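Local coordinates for protein putative silent information regulator 2,Putative silent information regulator 2 (Leishmania infantum, PDB 5OL0) that probably acts as a class I sirtuin, a zinc-containing enzyme that uses NAD to remove acetyl groups from protein lysines and so regulate gene expression, at residues A42-A47 with T105-F110; K235-V240 with V276-L281. One frame throughout, in Å; residues are numbered along the deposited sequence.

Contact 1 of 2, residues A42-A47 with T105-F110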
# COMPACT_ATOMS: atom_id res chain seq x y z
N ALA A 42 0.43 -3.11 4.09
CA ALA A 42 -0.26 -4.37 4.34
C ALA A 42 -1.21 -4.28 5.56
O ALA A 42 -2.27 -4.90 5.56
CB ALA A 42 0.73 -5.49 4.56
N GLY A 43 -0.84 -3.48 6.54
CA GLY A 43 -1.69 -3.27 7.73
C GLY A 43 -3.11 -2.78 7.44
O GLY A 43 -4.00 -3.15 8.17
N ALA A 44 -3.30 -1.99 6.36
CA ALA A 44 -4.59 -1.44 5.93
C ALA A 44 -5.57 -2.46 5.40
O ALA A 44 -6.76 -2.21 5.32
CB ALA A 44 -4.35 -0.41 4.82
N SER A 45 -5.05 -3.59 4.95
CA SER A 45 -5.91 -4.56 4.29
C SER A 45 -6.15 -5.87 5.06
O SER A 45 -6.98 -6.69 4.61
CB SER A 45 -5.33 -4.85 2.93
OG SER A 45 -5.39 -3.65 2.20
N VAL A 46 -5.50 -6.03 6.21
CA VAL A 46 -5.81 -7.13 7.16
C VAL A 46 -7.29 -7.26 7.41
O VAL A 46 -7.86 -8.36 7.29
CB VAL A 46 -5.14 -6.88 8.54
CG1 VAL A 46 -5.52 -7.96 9.60
CG2 VAL A 46 -3.65 -6.81 8.36
N ALA A 47 -7.96 -6.15 7.71
CA ALA A 47 -9.40 -6.18 7.94
C ALA A 47 -10.20 -6.66 6.69
O ALA A 47 -11.30 -7.07 6.82
CB ALA A 47 -9.93 -4.84 8.43
N THR A 105 -11.75 -1.72 2.80
CA THR A 105 -11.88 -1.48 4.22
C THR A 105 -12.27 -0.01 4.50
O THR A 105 -12.35 0.82 3.59
CB THR A 105 -10.60 -1.81 5.01
OG1 THR A 105 -9.61 -0.78 4.82
CG2 THR A 105 -10.04 -3.21 4.68
N ALA A 106 -12.52 0.29 5.77
CA ALA A 106 -12.75 1.64 6.23
C ALA A 106 -11.59 2.59 5.84
O ALA A 106 -11.83 3.69 5.36
CB ALA A 106 -12.96 1.63 7.74
N VAL A 107 -10.34 2.14 5.95
CA VAL A 107 -9.22 2.97 5.49
C VAL A 107 -9.39 3.34 4.00
O VAL A 107 -9.21 4.49 3.60
CB VAL A 107 -7.88 2.21 5.70
CG1 VAL A 107 -6.75 2.85 4.91
CG2 VAL A 107 -7.50 2.14 7.18
N HIS A 108 -9.67 2.34 3.18
CA HIS A 108 -9.79 2.55 1.74
C HIS A 108 -10.92 3.56 1.34
O HIS A 108 -10.77 4.47 0.44
CB HIS A 108 -9.94 1.20 1.02
CG HIS A 108 -8.81 0.24 1.24
ND1 HIS A 108 -7.62 0.32 0.55
CD2 HIS A 108 -8.69 -0.83 2.06
CE1 HIS A 108 -6.82 -0.66 0.95
NE2 HIS A 108 -7.44 -1.37 1.85
N HIS A 109 -12.07 3.36 1.95
CA HIS A 109 -13.20 4.26 1.78
C HIS A 109 -12.83 5.66 2.30
O HIS A 109 -13.22 6.64 1.71
CB HIS A 109 -14.44 3.73 2.52
CG HIS A 109 -15.04 2.53 1.87
ND1 HIS A 109 -15.42 2.53 0.56
CD2 HIS A 109 -15.30 1.29 2.35
CE1 HIS A 109 -15.91 1.34 0.26
NE2 HIS A 109 -15.88 0.59 1.33
N PHE A 110 -12.13 5.74 3.42
CA PHE A 110 -11.70 7.04 3.93
C PHE A 110 -10.89 7.83 2.91
O PHE A 110 -11.05 9.02 2.76
CB PHE A 110 -10.94 6.89 5.25
CG PHE A 110 -10.49 8.18 5.86
CD1 PHE A 110 -11.41 9.07 6.39
CD2 PHE A 110 -9.14 8.52 5.93
CE1 PHE A 110 -11.03 10.27 6.94
CE2 PHE A 110 -8.73 9.72 6.53
CZ PHE A 110 -9.69 10.62 7.02
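The imidazole of His108 meets Ser45 at its edge: OG of Ser45 lies 6° out of the ring plane and 3.1 Å from His108 NE2, which donates the hydrogen bond. CE1, the neighbouring ring atom, is 3.5 Å from the same Ser45 OG, and CA of Thr105 also lies in plane at the ring edge. The carbonyl oxygen of Ala44 approaches the ring obliquely and is not bonded to it. With chi1 at -58°, CG of His108 stands beside its own backbone N, and this swings the ring back along the helix start until NE2 faces the loop. Ser45 OG has a stronger partner in Asp129, so the hydroxyl links His108 to a carboxylate from another loop. Leu131 touches both Ser45 and His108.

Next to this bond, Thr105 OG1 lies 3.2 Å from Ala44 O, a possible hydrogen bond. The same Thr105 oxygen, placed between backbone N and carbonyl carbon by a chi1 of 76°, caps the helix by accepting weakly from Val107 N at 3.2 Å. Thr105 CG2 instead extends along the loop to Ala47, reaching its CB at 4.1 Å. The apolar end of the contact is Ala44 CB against Val107 CG1, 4.0 Å apart. Gln287, from helix 286-296, bonds to Val107 N and weakly to Thr105 OG1.

The loop leaves strand 36-40 of the parallel sheet, and the N-capped helix 106-116 docks beside it. Asp129 and Cys286, both probable NAD-binding residues, adjoin Ser45 and Val107 respectively, consistent with a place at the cofactor site of the sirtuin Rossmann-type domain.

Contact 2 of 2, residues K235-V240 with V276-L281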
# COMPACT_ATOMS: atom_id res chain seq x y z
N LYS A 235 10.46 19.19 6.01
CA LYS A 235 10.84 18.90 7.40
C LYS A 235 9.85 19.41 8.45
O LYS A 235 9.84 18.93 9.56
CB LYS A 235 12.25 19.45 7.73
CG LYS A 235 12.42 20.98 7.56
CD LYS A 235 13.55 21.63 8.39
CE LYS A 235 13.03 22.63 9.43
NZ LYS A 235 14.16 23.37 10.04
N SER A 236 9.01 20.35 8.08
CA SER A 236 8.05 20.96 8.99
C SER A 236 6.66 20.36 8.91
O SER A 236 5.81 20.70 9.75
CB SER A 236 7.93 22.44 8.62
OG SER A 236 7.57 22.56 7.23
N VAL A 237 6.36 19.50 7.95
CA VAL A 237 4.98 19.03 7.84
C VAL A 237 4.70 17.81 8.74
O VAL A 237 5.55 16.96 8.90
CB VAL A 237 4.51 18.78 6.41
CG1 VAL A 237 4.64 20.07 5.58
CG2 VAL A 237 5.15 17.56 5.82
N PRO A 238 3.50 17.73 9.31
CA PRO A 238 3.14 16.61 10.14
C PRO A 238 3.14 15.28 9.37
O PRO A 238 2.77 15.23 8.15
CB PRO A 238 1.74 16.93 10.66
CG PRO A 238 1.25 18.06 9.84
CD PRO A 238 2.42 18.74 9.23
N ARG A 239 3.59 14.22 10.07
CA ARG A 239 3.62 12.89 9.52
C ARG A 239 2.92 11.98 10.51
O ARG A 239 3.34 11.87 11.64
CB ARG A 239 5.05 12.44 9.21
CG ARG A 239 5.86 13.41 8.38
CD ARG A 239 7.17 12.80 7.89
NE ARG A 239 8.08 12.54 9.01
CZ ARG A 239 9.33 12.07 8.88
NH1 ARG A 239 9.89 11.82 7.70
NH2 ARG A 239 10.05 11.88 9.96
N VAL A 240 1.81 11.39 10.11
CA VAL A 240 0.95 10.65 11.00
C VAL A 240 1.16 9.19 10.64
O VAL A 240 0.95 8.81 9.50
CB VAL A 240 -0.55 11.06 10.79
CG1 VAL A 240 -1.46 10.14 11.57
CG2 VAL A 240 -0.76 12.48 11.29
N VAL A 276 11.39 21.02 14.02
CA VAL A 276 10.12 20.83 14.80
C VAL A 276 9.66 19.35 15.03
O VAL A 276 10.06 18.41 14.33
CB VAL A 276 8.90 21.65 14.23
CG1 VAL A 276 9.12 23.17 14.38
CG2 VAL A 276 8.54 21.22 12.81
N CYS A 277 8.84 19.18 16.06
CA CYS A 277 8.29 17.92 16.46
C CYS A 277 6.98 17.76 15.64
O CYS A 277 5.99 18.48 15.84
CB CYS A 277 8.08 17.93 17.97
SG CYS A 277 7.20 16.50 18.61
N ARG A 278 7.04 16.88 14.62
CA ARG A 278 5.99 16.78 13.62
C ARG A 278 5.44 15.35 13.37
O ARG A 278 4.52 15.23 12.60
CB ARG A 278 6.40 17.50 12.31
CG ARG A 278 7.77 17.19 11.71
CD ARG A 278 7.79 15.83 11.09
NE ARG A 278 8.99 15.53 10.32
CZ ARG A 278 9.15 15.73 9.01
NH1 ARG A 278 8.22 16.26 8.22
NH2 ARG A 278 10.29 15.36 8.49
N ASP A 279 6.01 14.33 14.00
CA ASP A 279 5.62 12.92 13.85
C ASP A 279 4.76 12.50 15.00
O ASP A 279 4.89 13.01 16.11
CB ASP A 279 6.85 12.01 13.87
CG ASP A 279 7.77 12.26 12.74
OD1 ASP A 279 7.31 12.75 11.69
OD2 ASP A 279 8.97 11.97 12.87
N VAL A 280 3.76 11.69 14.68
CA VAL A 280 2.94 11.03 15.66
C VAL A 280 2.66 9.60 15.23
O VAL A 280 2.51 9.33 14.03
CB VAL A 280 1.67 11.86 15.89
CG1 VAL A 280 0.86 11.99 14.63
CG2 VAL A 280 0.87 11.27 17.01
N LEU A 281 2.67 8.68 16.20
CA LEU A 281 2.33 7.27 16.00
C LEU A 281 1.06 6.90 16.71
O LEU A 281 0.95 7.10 17.92
CB LEU A 281 3.39 6.39 16.56
CG LEU A 281 3.22 4.89 16.45
CD1 LEU A 281 3.24 4.40 15.02
CD2 LEU A 281 4.38 4.30 17.23
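Residues 235-240 and 276-281 run side by side, 18° apart end to end, and join as parallel strands where Arg239 bridges Asp279 and Val240 bridges Val280. This is the edge of the six-stranded parallel Rossmann-type sheet, with 279-282 its outermost strand and 213-217 on the other side of 239-242. Arg239 N donates to Arg278 O at 2.9 Å, and Arg239 O receives Val280 N at 3.1 Å.

Arg239 and Asp279 put their side chains on one face of the sheet. There the guanidinium takes the carboxylate side-on, Arg239 NE to Asp279 OD1 at 2.8 Å and Arg239 NH2 to Asp279 OD2 at 3.1 Å, both on syn sides. Leu251 O and Pro230 O bind further N-H groups of Arg239, and Arg253 N holds Asp279 OD2, which together should fix the rotation of both groups. On the other face, Val240 CG2 packs on Val280 CG1 at 3.7 Å.

Arg278 completes a salt-bridge network through charge alone, since Asp279 OD1 lies well out of its guanidinium plane. Its guanidinium lies flat on that of Arg239, centres 3.6 Å apart and planes at 14°; the nearby Asp279 probably offsets the like charges. The Arg278 chain bends at chi2, which lays the guanidinium between that of Arg239 and Lys235 O, 3.3 Å from Arg278 CZ. Arg278 NH1 also bonds Pro234 O; at the guanidinium edge it donates to a lone pair of Val237 O at 2.8 Å, with an N-H...O angle of 165°.

Both contacts belong to the parallel-sheet domain, with centres 22 Å apart and nearest atoms about 9 Å apart, so neither touches the other. Contact 1 joins the loop after strand 36-40 to a helix start, its centre about 9 Å from the centre of the chain; contact 2 pairs the last two strands at the sheet edge, its centre about 20 Å from it. Strand 213-217 lies between strands 36-40 and 239-242. Cys286, a probable NAD-binding residue, offers a common reference: its side chain is about 4 Å from that of Val107 in contact 1 and about 9 Å from that of Val240 in contact 2. Contact 1 thus borders the likely cofactor site more closely.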